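Long-range contacts in nucleotidyl transferase AbiEii/AbiGii toxin family protein (Mycobacterium tuberculosis, PDB 6Y56), which is the toxin of a toxin-antitoxin system, a probable nucleotidyltransferase thought to inhibit growth by inactivating tRNA acceptor stems: residues 201-206 against 264-269; 62-67 against 182-187; 68-73 against 125-130; 177-182 against 234-239. All blocks are in the same frame, centred on the assembly; numbering follows the deposited sequence.

Overall arrangement
From the N terminus, contact 2 opens in the loop 62-67 and contact 3 follows at once on strand 68-72. Contact 3 closes first, at strand 125-129 of the mixed sheet, and so is nested inside contact 2. Contact 4 opens at 177-182, just before contact 2 closes on helix 180-189; the two share Asp-182, cross along the chain and touch through Thr-67 and Arg-181. Contact 1 opens on helix 196-212, before contact 4 closes at 234-239, so these two also cross, and it closes at 264-269. Contact 3 lies within the sheet, contacts 1 and 4 join helical parts, and contact 2 ties the loop entering the sheet to the helical region.

Contact 1. Residues 201-206 against 264-269; sequences RLWVLK and TDLDAD
Arg-201 and Asp-267 carry the polar part of this contact, a salt bridge in which NH1 of Arg-201 lies 2.8 Å from OD2 of Asp-267. The oxygen sits at the edge of the guanidinium and in its plane, and the two flat groups stand 76° apart. The hydrogen bond within the pair is weak, because its N-H...O angle is only 128°. NH1 of Arg-201 also donates to a water 3.0 Å away, which donates in turn to OD2 of Asp-269 at 2.7 Å, linking the arginine to a second carboxylate indirectly. Beside this polar patch an apolar one forms: CD2 of Leu-266 reaches across to CG2 of Val-204, at 3.7 Å, and comes within 4.3 Å of CZ3 on the Trp-203 ring.

What places the guanidinium is a chain that starts with CG opposite the main-chain nitrogen and then bends twice, at chi2 and chi3 (both 59°). Its NE is held by Glu-270, which makes a further salt bridge, while Asp-269 is paired with Arg-272. Trp-273 packs against both Arg-201 and Val-204, and Val-223 lies against Leu-266. Asp-267 has a second task: its OD1 accepts a hydrogen bond from the backbone N of Glu-270, which fixes the carboxylate beside the start of helix 268-273. The residue that meets the arginine is therefore also an aspartate N-cap, and the whole joins the side of helix 196-212 to the capped first turn of helix 268-273.

Contact 2. Residues 62-67 against 182-187; sequences VGRFST and DLYDLN
Arg-64 and Tyr-184 keep their CA atoms 8.1 Å apart where the irregular loop 62-67 passes residues 182-187 of helix 180-189, and side chains bridge the gap. Arg-64 grips Asp-185 side-on: NE donates to OD1 of Asp-185 and NH2 to OD2, each over 2.9 Å. The NH2 bond is nearly straight (171°), and both oxygens are met on their syn sides, with the two flat groups only 19° apart. This bidentate salt bridge fastens the loop leading into strand 68-72 of the nucleotidyltransferase sheet to the helical region. It is buried, and Lys-170 forms a further salt bridge to OD2 of Asp-185, so the carboxylate probably stays charged.

With CG of Arg-64 set between its backbone N and carbonyl carbon (chi1 61°), the extended chain runs antiparallel to the Tyr-184 side chain. Its CB lies over one ring face, toward the rim, in a CH-pi contact 4.1 Å from the ring centroid of Tyr-184. CD of Arg-64 is 3.5 Å from CD1 of Tyr-184, and the guanidinium stands almost perpendicular to the ring. The tyrosine hydroxyl is hydrogen-bonded to His-188 and comes within 3.4 Å of CA in Gly-63. On the loop side, NH1 of Arg-64 makes a weak bond to the carbonyl O of Phe-65, 3.0 Å away.

Contact 3. Residues 68-73 against 125-130; sequences DLDFSA and SVEFAR
Phe-71 and Phe-128 project together from neighbouring parallel strands, since both set CG anti to the carbonyl carbon (chi1 -58° and -62°). Their rings are nearly parallel, 22° apart, but slid past each other, and touch where CD2 of Phe-71 is 3.8 Å from CE2 of Phe-128. CE2 of Phe-71 meets CG1 of Val-126, which sits in the ring plane 4.0 Å away. In return, CD2 of Phe-128 rests against the notch formed by CB of Phe-71 and CB of Ala-73, 4.0 Å from each. Helix 76-86 packs on Phe-128 through Val-79, Val-82 and Cys-83.

The face carrying Asp-68, Asp-70, Ser-125 and Glu-127 is largely polar. OG of Ser-125 nestles 3.3 Å from CB of Asp-68. OD1 of Asp-70 rests near CB of Glu-127 and, with like charge, 3.8 Å from its OE2; a water joins that OD1 to Ser-125 OG. Five backbone hydrogen bonds alternate between the strands, starting at Leu-69 N to Ser-125 O and ending at Ala-73 N to Ala-129 O. On strand 68-72, between strands 47-49 and 125-129, Asp-68 and Asp-70 form an Asp-x-Asp pair, as in the nucleotidyltransferase fold, where such aspartates bind the catalytic metal; a like role here is probable.

Contact 4. Residues 177-182 against 234-239; sequences VALARD and DFQPDS
The carbonyl O of Asp-238 is gripped twice by Arg-181, whose NE and NH2 each donate to it over 2.9 Å. That oxygen sits at the guanidinium edge, in its plane; seen from the carbonyl, NE lies in plane while NH2 stands above it. The carboxylate of the same aspartate comes from another direction, stacking over the face of the guanidinium with the planes 8° apart. Its OD2 is 3.0 Å from NE of Arg-181, an ion pair with no N-H aimed at the oxygen. Asp-238 and Ser-239 both adopt left-handed backbone angles, and a chi1 of -165° swings CG of Asp-238 away from the amide nitrogen, an arrangement that presents both carbonyl and carboxylate to the one arginine. The remaining nitrogen, NH1, is bound by Thr-67 OG1, so the guanidinium is fixed from several sides.

Further back the two backbones run in broadly the same direction and share one bridge. Gln-236 N donates to Ala-178 O, and Gln-236 O accepts from Ala-180 N, both at 2.9 Å. A water carries the link on, accepting from Arg-181 N and donating to Gln-236 O. Side chains close round the bridge: CB of Ala-178 lies 3.7 Å from CD1 of Phe-235, and Leu-179 runs alongside Gln-236, its CD2 touching the amide. Phe-235 continues inward onto Met-249 and Tyr-174. The result is an isolated beta bridge at the N-terminal end of helix 180-189, where Leu-179 is the N-cap residue, tying that helix start to the loop before helix 240-243.

Contact 1. Residues 201-206 against 264-269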
loop_
_atom_site.group_PDB
_atom_site.type_symbol
_atom_site.label_atom_id
_atom_site.label_comp_id
_atom_site.label_asym_id
_atom_site.label_seq_id
_atom_site.Cartn_x
_atom_site.Cartn_y
_atom_site.Cartn_z
ATOM N N ARG A 201 12.045 -0.879 14.728
ATOM C CA ARG A 201 13.126 -1.703 14.197
ATOM C C ARG A 201 12.962 -1.916 12.702
ATOM O O ARG A 201 13.905 -1.706 11.926
ATOM C CB ARG A 201 13.177 -3.036 14.954
ATOM C CG ARG A 201 14.131 -4.088 14.384
ATOM C CD ARG A 201 15.565 -3.595 14.328
ATOM N NE ARG A 201 16.085 -3.204 15.637
ATOM C CZ ARG A 201 16.886 -3.956 16.388
ATOM N NH1 ARG A 201 17.329 -3.489 17.550
ATOM N NH2 ARG A 201 17.251 -5.164 15.978
ATOM N N LEU A 202 11.762 -2.299 12.276
ATOM C CA LEU A 202 11.516 -2.531 10.857
ATOM C C LEU A 202 11.694 -1.254 10.049
ATOM O O LEU A 202 12.200 -1.304 8.924
ATOM C CB LEU A 202 10.110 -3.092 10.653
ATOM C CG LEU A 202 9.923 -4.559 11.010
ATOM C CD1 LEU A 202 8.444 -4.895 10.954
ATOM C CD2 LEU A 202 10.707 -5.411 10.035
ATOM N N TRP A 203 11.267 -0.107 10.592
ATOM C CA TRP A 203 11.441 1.171 9.902
ATOM C C TRP A 203 12.911 1.424 9.589
ATOM O O TRP A 203 13.277 1.733 8.450
ATOM C CB TRP A 203 10.870 2.300 10.767
ATOM C CG TRP A 203 11.101 3.687 10.253
ATOM C CD1 TRP A 203 10.738 4.188 9.039
ATOM C CD2 TRP A 203 11.734 4.756 10.958
ATOM N NE1 TRP A 203 11.096 5.512 8.954
ATOM C CE2 TRP A 203 11.716 5.885 10.116
ATOM C CE3 TRP A 203 12.316 4.867 12.220
ATOM C CZ2 TRP A 203 12.257 7.118 10.496
ATOM C CZ3 TRP A 203 12.848 6.080 12.598
ATOM C CH2 TRP A 203 12.816 7.193 11.734
ATOM N N VAL A 204 13.776 1.263 10.588
ATOM C CA VAL A 204 15.201 1.491 10.366
ATOM C C VAL A 204 15.741 0.536 9.311
ATOM O O VAL A 204 16.514 0.933 8.432
ATOM C CB VAL A 204 15.980 1.382 11.690
ATOM C CG1 VAL A 204 17.493 1.460 11.440
ATOM C CG2 VAL A 204 15.533 2.470 12.637
ATOM N N LEU A 205 15.353 -0.743 9.385
ATOM C CA LEU A 205 15.856 -1.732 8.434
ATOM C C LEU A 205 15.329 -1.467 7.030
ATOM O O LEU A 205 16.053 -1.669 6.045
ATOM C CB LEU A 205 15.492 -3.147 8.891
ATOM C CG LEU A 205 16.071 -3.556 10.246
ATOM C CD1 LEU A 205 15.539 -4.902 10.702
ATOM C CD2 LEU A 205 17.594 -3.587 10.238
ATOM N N LYS A 206 14.086 -0.995 6.911
ATOM C CA LYS A 206 13.545 -0.683 5.590
ATOM C C LYS A 206 14.267 0.509 4.983
ATOM O O LYS A 206 14.625 0.484 3.799
ATOM C CB LYS A 206 12.052 -0.375 5.677
ATOM C CG LYS A 206 11.172 -1.567 6.020
ATOM C CD LYS A 206 10.867 -2.456 4.823
ATOM C CE LYS A 206 9.970 -3.615 5.244
ATOM N NZ LYS A 206 9.549 -4.409 4.063
ATOM N N THR A 264 11.724 8.067 18.213
ATOM C CA THR A 264 12.926 8.714 18.721
ATOM C C THR A 264 13.753 7.786 19.592
ATOM O O THR A 264 14.964 7.996 19.724
ATOM C CB THR A 264 12.549 9.989 19.482
ATOM O OG1 THR A 264 13.675 10.864 19.511
ATOM C CG2 THR A 264 12.105 9.675 20.892
ATOM N N ASP A 265 13.137 6.763 20.176
ATOM C CA ASP A 265 13.822 5.889 21.122
ATOM C C ASP A 265 14.604 4.784 20.422
ATOM O O ASP A 265 14.524 3.612 20.799
ATOM C CB ASP A 265 12.830 5.333 22.148
ATOM C CG ASP A 265 12.145 6.428 22.946
ATOM O OD1 ASP A 265 12.793 7.467 23.214
ATOM O OD2 ASP A 265 10.958 6.258 23.301
ATOM N N LEU A 266 15.386 5.165 19.414
ATOM C CA LEU A 266 16.258 4.223 18.733
ATOM C C LEU A 266 17.266 3.644 19.713
ATOM O O LEU A 266 17.857 4.374 20.516
ATOM C CB LEU A 266 17.018 4.944 17.620
ATOM C CG LEU A 266 16.182 5.597 16.523
ATOM C CD1 LEU A 266 17.085 6.358 15.581
ATOM C CD2 LEU A 266 15.390 4.553 15.750
ATOM N N ASP A 267 17.467 2.330 19.645
ATOM C CA ASP A 267 18.474 1.701 20.484
ATOM C C ASP A 267 19.857 1.851 19.849
ATOM O O ASP A 267 20.013 2.440 18.772
ATOM C CB ASP A 267 18.079 0.264 20.853
ATOM C CG ASP A 267 18.062 -0.683 19.672
ATOM O OD1 ASP A 267 18.747 -0.434 18.663
ATOM O OD2 ASP A 267 17.351 -1.714 19.765
ATOM N N ALA A 268 20.881 1.313 20.522
ATOM C CA ALA A 268 22.244 1.521 20.044
ATOM C C ALA A 268 22.443 0.933 18.649
ATOM O O ALA A 268 23.089 1.554 17.791
ATOM C CB ALA A 268 23.254 0.939 21.039
ATOM N N ASP A 269 21.886 -0.255 18.396
ATOM C CA ASP A 269 22.032 -0.877 17.081
ATOM C C ASP A 269 21.324 -0.054 16.008
ATOM O O ASP A 269 21.900 0.232 14.953
ATOM C CB ASP A 269 21.473 -2.298 17.107
ATOM C CG ASP A 269 22.372 -3.277 17.856
ATOM O OD1 ASP A 269 23.580 -3.000 18.028
ATOM O OD2 ASP A 269 21.849 -4.340 18.264
HETATM O O HOH W 1 19.463 -5.540 18.216
#

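Contact 2. Residues 62-67 against 182-187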
loop_
_atom_site.group_PDB
_atom_site.type_symbol
_atom_site.label_atom_id
_atom_site.label_comp_id
_atom_site.label_asym_id
_atom_site.label_seq_id
_atom_site.Cartn_x
_atom_site.Cartn_y
_atom_site.Cartn_z
ATOM N N VAL A 62 -14.191 2.406 6.449
ATOM C CA VAL A 62 -13.645 3.428 7.393
ATOM C C VAL A 62 -12.389 4.069 6.785
ATOM O O VAL A 62 -11.903 5.054 7.350
ATOM C CB VAL A 62 -13.379 2.862 8.801
ATOM C CG1 VAL A 62 -14.627 2.243 9.410
ATOM C CG2 VAL A 62 -12.228 1.873 8.812
ATOM N N GLY A 63 -11.882 3.515 5.681
ATOM C CA GLY A 63 -10.709 4.058 5.036
ATOM C C GLY A 63 -11.015 4.668 3.677
ATOM O O GLY A 63 -12.096 4.516 3.108
ATOM N N ARG A 64 -10.004 5.341 3.145
ATOM C CA ARG A 64 -10.093 6.016 1.863
ATOM C C ARG A 64 -10.079 5.007 0.715
ATOM O O ARG A 64 -9.625 3.864 0.838
ATOM C CB ARG A 64 -8.881 6.930 1.682
ATOM C CG ARG A 64 -7.562 6.158 1.694
ATOM C CD ARG A 64 -6.370 7.066 1.397
ATOM N NE ARG A 64 -5.097 6.339 1.372
ATOM C CZ ARG A 64 -4.532 5.847 0.272
ATOM N NH1 ARG A 64 -5.114 5.996 -0.912
ATOM N NH2 ARG A 64 -3.386 5.195 0.360
ATOM N N PHE A 65 -10.567 5.453 -0.431
ATOM C CA PHE A 65 -10.254 4.735 -1.652
ATOM C C PHE A 65 -8.750 4.815 -1.904
ATOM O O PHE A 65 -8.065 5.747 -1.467
ATOM C CB PHE A 65 -11.007 5.359 -2.827
ATOM C CG PHE A 65 -12.500 5.125 -2.800
ATOM C CD1 PHE A 65 -13.004 3.840 -2.698
ATOM C CD2 PHE A 65 -13.394 6.195 -2.895
ATOM C CE1 PHE A 65 -14.375 3.606 -2.690
ATOM C CE2 PHE A 65 -14.776 5.958 -2.893
ATOM C CZ PHE A 65 -15.256 4.671 -2.787
ATOM N N SER A 66 -8.226 3.820 -2.612
ATOM C CA SER A 66 -6.797 3.739 -2.884
ATOM C C SER A 66 -6.620 3.181 -4.287
ATOM O O SER A 66 -7.234 2.164 -4.631
ATOM C CB SER A 66 -6.140 2.832 -1.838
ATOM O OG SER A 66 -4.731 2.879 -1.898
ATOM N N THR A 67 -5.791 3.844 -5.093
ATOM C CA THR A 67 -5.806 3.647 -6.540
ATOM C C THR A 67 -4.697 2.743 -7.040
ATOM O O THR A 67 -4.646 2.460 -8.247
ATOM C CB THR A 67 -5.664 4.986 -7.265
ATOM O OG1 THR A 67 -4.358 5.523 -7.006
ATOM C CG2 THR A 67 -6.730 5.968 -6.805
ATOM N N ASP A 182 -0.143 8.868 2.224
ATOM C CA ASP A 182 0.597 8.200 3.288
ATOM C C ASP A 182 0.252 8.803 4.644
ATOM O O ASP A 182 0.131 8.079 5.637
ATOM C CB ASP A 182 2.099 8.328 3.064
ATOM C CG ASP A 182 2.623 7.441 1.949
ATOM O OD1 ASP A 182 1.895 6.547 1.474
ATOM O OD2 ASP A 182 3.777 7.672 1.531
ATOM N N LEU A 183 0.105 10.132 4.707
ATOM C CA LEU A 183 -0.316 10.771 5.952
ATOM C C LEU A 183 -1.670 10.240 6.410
ATOM O O LEU A 183 -1.866 9.944 7.594
ATOM C CB LEU A 183 -0.382 12.283 5.741
ATOM C CG LEU A 183 -0.930 13.124 6.901
ATOM C CD1 LEU A 183 -0.028 13.000 8.127
ATOM C CD2 LEU A 183 -1.063 14.572 6.469
ATOM N N TYR A 184 -2.624 10.124 5.483
ATOM C CA TYR A 184 -3.927 9.564 5.825
ATOM C C TYR A 184 -3.788 8.162 6.416
ATOM O O TYR A 184 -4.417 7.826 7.427
ATOM C CB TYR A 184 -4.831 9.539 4.583
ATOM C CG TYR A 184 -6.176 8.936 4.875
ATOM C CD1 TYR A 184 -6.375 7.555 4.826
ATOM C CD2 TYR A 184 -7.244 9.740 5.253
ATOM C CE1 TYR A 184 -7.596 6.998 5.120
ATOM C CE2 TYR A 184 -8.480 9.188 5.552
ATOM C CZ TYR A 184 -8.643 7.819 5.493
ATOM O OH TYR A 184 -9.872 7.270 5.803
ATOM N N ASP A 185 -3.000 7.306 5.761
ATOM C CA ASP A 185 -2.867 5.928 6.227
ATOM C C ASP A 185 -2.186 5.872 7.589
ATOM O O ASP A 185 -2.595 5.097 8.457
ATOM C CB ASP A 185 -2.111 5.090 5.194
ATOM C CG ASP A 185 -2.869 4.928 3.878
ATOM O OD1 ASP A 185 -4.099 5.170 3.819
ATOM O OD2 ASP A 185 -2.202 4.561 2.888
ATOM N N LEU A 186 -1.164 6.704 7.795
ATOM C CA LEU A 186 -0.499 6.747 9.092
ATOM C C LEU A 186 -1.442 7.237 10.175
ATOM O O LEU A 186 -1.340 6.799 11.328
ATOM C CB LEU A 186 0.739 7.641 9.022
ATOM C CG LEU A 186 1.924 6.998 8.297
ATOM C CD1 LEU A 186 2.972 8.057 8.037
ATOM C CD2 LEU A 186 2.494 5.859 9.113
ATOM N N ASN A 187 -2.360 8.147 9.823
ATOM C CA ASN A 187 -3.365 8.585 10.784
ATOM C C ASN A 187 -4.246 7.427 11.235
ATOM O O ASN A 187 -4.656 7.384 12.401
ATOM C CB ASN A 187 -4.193 9.726 10.189
ATOM C CG ASN A 187 -5.196 10.293 11.171
ATOM O OD1 ASN A 187 -4.820 10.969 12.124
ATOM N ND2 ASN A 187 -6.473 10.026 10.940
#

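Contact 3. Residues 68-73 against 125-130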
loop_
_atom_site.group_PDB
_atom_site.type_symbol
_atom_site.label_atom_id
_atom_site.label_comp_id
_atom_site.label_asym_id
_atom_site.label_seq_id
_atom_site.Cartn_x
_atom_site.Cartn_y
_atom_site.Cartn_z
ATOM N N ASP A 68 -3.786 2.333 -6.178
ATOM C CA ASP A 68 -2.697 1.484 -6.615
ATOM C C ASP A 68 -2.900 0.065 -6.113
ATOM O O ASP A 68 -3.672 -0.202 -5.189
ATOM C CB ASP A 68 -1.321 2.048 -6.224
ATOM C CG ASP A 68 -1.212 2.452 -4.754
ATOM O OD1 ASP A 68 -2.232 2.502 -4.023
ATOM O OD2 ASP A 68 -0.066 2.742 -4.328
ATOM N N LEU A 69 -2.269 -0.866 -6.789
ATOM C CA LEU A 69 -2.168 -2.228 -6.307
ATOM C C LEU A 69 -0.689 -2.516 -6.149
ATOM O O LEU A 69 0.072 -2.381 -7.111
ATOM C CB LEU A 69 -2.812 -3.193 -7.298
ATOM C CG LEU A 69 -4.345 -3.134 -7.332
ATOM C CD1 LEU A 69 -4.880 -4.017 -8.439
ATOM C CD2 LEU A 69 -4.956 -3.550 -5.993
ATOM N N ASP A 70 -0.273 -2.846 -4.935
ATOM C CA ASP A 70 1.127 -3.090 -4.631
ATOM C C ASP A 70 1.265 -4.519 -4.145
ATOM O O ASP A 70 0.465 -4.985 -3.328
ATOM C CB ASP A 70 1.604 -2.182 -3.502
ATOM C CG ASP A 70 1.621 -0.717 -3.887
ATOM O OD1 ASP A 70 2.059 -0.397 -5.011
ATOM O OD2 ASP A 70 1.222 0.126 -3.052
ATOM N N PHE A 71 2.286 -5.208 -4.639
ATOM C CA PHE A 71 2.577 -6.565 -4.227
ATOM C C PHE A 71 4.056 -6.680 -3.928
ATOM O O PHE A 71 4.885 -5.974 -4.517
ATOM C CB PHE A 71 2.242 -7.586 -5.319
ATOM C CG PHE A 71 0.820 -7.548 -5.762
ATOM C CD1 PHE A 71 -0.146 -8.271 -5.085
ATOM C CD2 PHE A 71 0.438 -6.784 -6.856
ATOM C CE1 PHE A 71 -1.479 -8.237 -5.485
ATOM C CE2 PHE A 71 -0.892 -6.744 -7.262
ATOM C CZ PHE A 71 -1.853 -7.460 -6.575
ATOM N N SER A 72 4.386 -7.588 -3.016
ATOM C CA SER A 72 5.755 -8.055 -2.882
ATOM C C SER A 72 5.877 -9.302 -3.743
ATOM O O SER A 72 5.097 -10.251 -3.577
ATOM C CB SER A 72 6.084 -8.384 -1.430
ATOM O OG SER A 72 7.351 -9.019 -1.350
ATOM N N ALA A 73 6.824 -9.288 -4.675
ATOM C CA ALA A 73 7.027 -10.413 -5.588
ATOM C C ALA A 73 8.495 -10.459 -5.948
ATOM O O ALA A 73 8.932 -9.858 -6.935
ATOM C CB ALA A 73 6.174 -10.268 -6.850
ATOM N N SER A 125 -2.420 2.175 -10.804
ATOM C CA SER A 125 -1.153 1.531 -11.088
ATOM C C SER A 125 -1.080 0.178 -10.404
ATOM O O SER A 125 -1.868 -0.142 -9.509
ATOM C CB SER A 125 0.015 2.398 -10.634
ATOM O OG SER A 125 -0.143 2.739 -9.269
ATOM N N VAL A 126 -0.113 -0.617 -10.848
ATOM C CA VAL A 126 0.258 -1.870 -10.205
ATOM C C VAL A 126 1.771 -1.861 -10.079
ATOM O O VAL A 126 2.474 -1.542 -11.045
ATOM C CB VAL A 126 -0.204 -3.083 -11.031
ATOM C CG1 VAL A 126 0.057 -4.370 -10.274
ATOM C CG2 VAL A 126 -1.675 -2.963 -11.402
ATOM N N GLU A 127 2.278 -2.194 -8.894
ATOM C CA GLU A 127 3.715 -2.189 -8.664
ATOM C C GLU A 127 4.111 -3.444 -7.909
ATOM O O GLU A 127 3.369 -3.913 -7.038
ATOM C CB GLU A 127 4.149 -0.966 -7.857
ATOM C CG GLU A 127 5.642 -0.731 -7.858
ATOM C CD GLU A 127 6.037 0.471 -7.030
ATOM O OE1 GLU A 127 7.252 0.680 -6.833
ATOM O OE2 GLU A 127 5.131 1.205 -6.577
ATOM N N PHE A 128 5.296 -3.966 -8.222
ATOM C CA PHE A 128 5.789 -5.220 -7.663
ATOM C C PHE A 128 7.152 -4.971 -7.046
ATOM O O PHE A 128 8.131 -4.753 -7.772
ATOM C CB PHE A 128 5.929 -6.267 -8.755
ATOM C CG PHE A 128 4.648 -6.623 -9.423
ATOM C CD1 PHE A 128 4.202 -5.906 -10.516
ATOM C CD2 PHE A 128 3.904 -7.699 -8.981
ATOM C CE1 PHE A 128 3.030 -6.230 -11.158
ATOM C CE2 PHE A 128 2.728 -8.038 -9.622
ATOM C CZ PHE A 128 2.289 -7.298 -10.707
ATOM N N ALA A 129 7.223 -5.024 -5.720
ATOM C CA ALA A 129 8.482 -4.828 -5.021
ATOM C C ALA A 129 9.337 -6.083 -5.117
ATOM O O ALA A 129 8.829 -7.208 -5.056
ATOM C CB ALA A 129 8.212 -4.531 -3.545
ATOM N N ARG A 130 10.648 -5.885 -5.255
ATOM C CA ARG A 130 11.597 -6.984 -5.358
ATOM C C ARG A 130 12.110 -7.450 -4.005
ATOM O O ARG A 130 12.400 -8.641 -3.841
ATOM C CB ARG A 130 12.794 -6.545 -6.203
ATOM C CG ARG A 130 13.725 -7.672 -6.578
ATOM C CD ARG A 130 14.978 -7.149 -7.270
ATOM N NE ARG A 130 14.668 -6.251 -8.382
ATOM C CZ ARG A 130 14.375 -6.660 -9.612
ATOM N NH1 ARG A 130 14.345 -7.956 -9.890
ATOM N NH2 ARG A 130 14.106 -5.773 -10.562
HETATM O O HOH W 2 1.350 0.819 -7.448
#

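Contact 4. Residues 177-182 against 234-239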
loop_
_atom_site.group_PDB
_atom_site.type_symbol
_atom_site.label_atom_id
_atom_site.label_comp_id
_atom_site.label_asym_id
_atom_site.label_seq_id
_atom_site.Cartn_x
_atom_site.Cartn_y
_atom_site.Cartn_z
ATOM N N VAL A 177 9.634 11.353 1.299
ATOM C CA VAL A 177 8.755 12.282 0.601
ATOM C C VAL A 177 7.413 12.317 1.320
ATOM O O VAL A 177 6.908 11.287 1.774
ATOM C CB VAL A 177 8.610 11.890 -0.886
ATOM C CG1 VAL A 177 7.983 10.509 -1.022
ATOM C CG2 VAL A 177 7.793 12.923 -1.628
ATOM N N ALA A 178 6.828 13.509 1.412
ATOM C CA ALA A 178 5.593 13.725 2.160
ATOM C C ALA A 178 4.408 13.613 1.207
ATOM O O ALA A 178 4.205 14.482 0.353
ATOM C CB ALA A 178 5.630 15.096 2.831
ATOM N N LEU A 179 3.627 12.538 1.348
ATOM C CA LEU A 179 2.470 12.281 0.499
ATOM C C LEU A 179 1.208 12.272 1.352
ATOM O O LEU A 179 1.154 11.587 2.375
ATOM C CB LEU A 179 2.607 10.928 -0.215
ATOM C CG LEU A 179 3.887 10.651 -1.004
ATOM C CD1 LEU A 179 3.842 9.262 -1.657
ATOM C CD2 LEU A 179 4.138 11.743 -2.051
ATOM N N ALA A 180 0.175 12.998 0.911
ATOM C CA ALA A 180 -1.054 13.056 1.700
ATOM C C ALA A 180 -1.689 11.683 1.885
ATOM O O ALA A 180 -2.286 11.423 2.934
ATOM C CB ALA A 180 -2.060 14.020 1.067
ATOM N N ARG A 181 -1.593 10.799 0.883
ATOM C CA ARG A 181 -2.185 9.475 1.041
ATOM C C ARG A 181 -1.461 8.687 2.121
ATOM O O ARG A 181 -2.092 7.950 2.892
ATOM C CB ARG A 181 -2.171 8.712 -0.288
ATOM C CG ARG A 181 -2.978 9.372 -1.408
ATOM C CD ARG A 181 -2.753 8.656 -2.737
ATOM N NE ARG A 181 -3.435 9.314 -3.852
ATOM C CZ ARG A 181 -3.768 8.704 -4.987
ATOM N NH1 ARG A 181 -3.486 7.422 -5.159
ATOM N NH2 ARG A 181 -4.384 9.383 -5.948
ATOM N N ASP A 182 -0.143 8.868 2.224
ATOM C CA ASP A 182 0.597 8.200 3.288
ATOM C C ASP A 182 0.252 8.803 4.644
ATOM O O ASP A 182 0.131 8.079 5.637
ATOM C CB ASP A 182 2.099 8.328 3.064
ATOM C CG ASP A 182 2.623 7.441 1.949
ATOM O OD1 ASP A 182 1.895 6.547 1.474
ATOM O OD2 ASP A 182 3.777 7.672 1.531
ATOM N N ASP A 234 3.708 21.135 2.776
ATOM C CA ASP A 234 4.828 20.224 2.589
ATOM C C ASP A 234 4.415 18.896 1.963
ATOM O O ASP A 234 5.296 18.119 1.576
ATOM C CB ASP A 234 5.534 19.982 3.929
ATOM C CG ASP A 234 6.056 21.270 4.566
ATOM O OD1 ASP A 234 6.763 22.036 3.876
ATOM O OD2 ASP A 234 5.753 21.519 5.754
ATOM N N PHE A 235 3.117 18.620 1.833
ATOM C CA PHE A 235 2.629 17.330 1.357
ATOM C C PHE A 235 2.168 17.421 -0.092
ATOM O O PHE A 235 1.606 18.437 -0.512
ATOM C CB PHE A 235 1.440 16.848 2.193
ATOM C CG PHE A 235 1.781 16.500 3.609
ATOM C CD1 PHE A 235 2.136 15.204 3.959
ATOM C CD2 PHE A 235 1.715 17.460 4.601
ATOM C CE1 PHE A 235 2.441 14.895 5.267
ATOM C CE2 PHE A 235 2.011 17.148 5.909
ATOM C CZ PHE A 235 2.379 15.864 6.243
ATOM N N GLN A 236 2.388 16.345 -0.847
ATOM C CA GLN A 236 1.793 16.209 -2.172
ATOM C C GLN A 236 0.347 15.745 -2.021
ATOM O O GLN A 236 0.111 14.674 -1.451
ATOM C CB GLN A 236 2.553 15.165 -2.975
ATOM C CG GLN A 236 3.883 15.620 -3.558
ATOM C CD GLN A 236 4.486 14.559 -4.471
ATOM O OE1 GLN A 236 3.760 13.798 -5.118
ATOM N NE2 GLN A 236 5.812 14.497 -4.519
ATOM N N PRO A 237 -0.638 16.493 -2.529
ATOM C CA PRO A 237 -2.038 16.104 -2.277
ATOM C C PRO A 237 -2.456 14.840 -3.000
ATOM O O PRO A 237 -3.174 14.012 -2.422
ATOM C CB PRO A 237 -2.848 17.325 -2.748
ATOM C CG PRO A 237 -1.843 18.415 -2.985
ATOM C CD PRO A 237 -0.537 17.756 -3.278
ATOM N N ASP A 238 -2.029 14.674 -4.251
ATOM C CA ASP A 238 -2.367 13.516 -5.077
ATOM C C ASP A 238 -3.839 13.122 -4.952
ATOM O O ASP A 238 -4.186 11.975 -4.665
ATOM C CB ASP A 238 -1.430 12.339 -4.808
ATOM C CG ASP A 238 -1.511 11.271 -5.880
ATOM O OD1 ASP A 238 -1.916 11.588 -7.025
ATOM O OD2 ASP A 238 -1.160 10.109 -5.574
ATOM N N SER A 239 -4.715 14.103 -5.156
ATOM C CA SER A 239 -6.158 13.862 -5.234
ATOM C C SER A 239 -6.726 13.216 -3.969
ATOM O O SER A 239 -7.705 12.468 -4.034
ATOM C CB SER A 239 -6.531 13.043 -6.476
ATOM O OG SER A 239 -6.139 13.719 -7.658
HETATM O O HOH W 3 -0.535 11.547 -1.799
#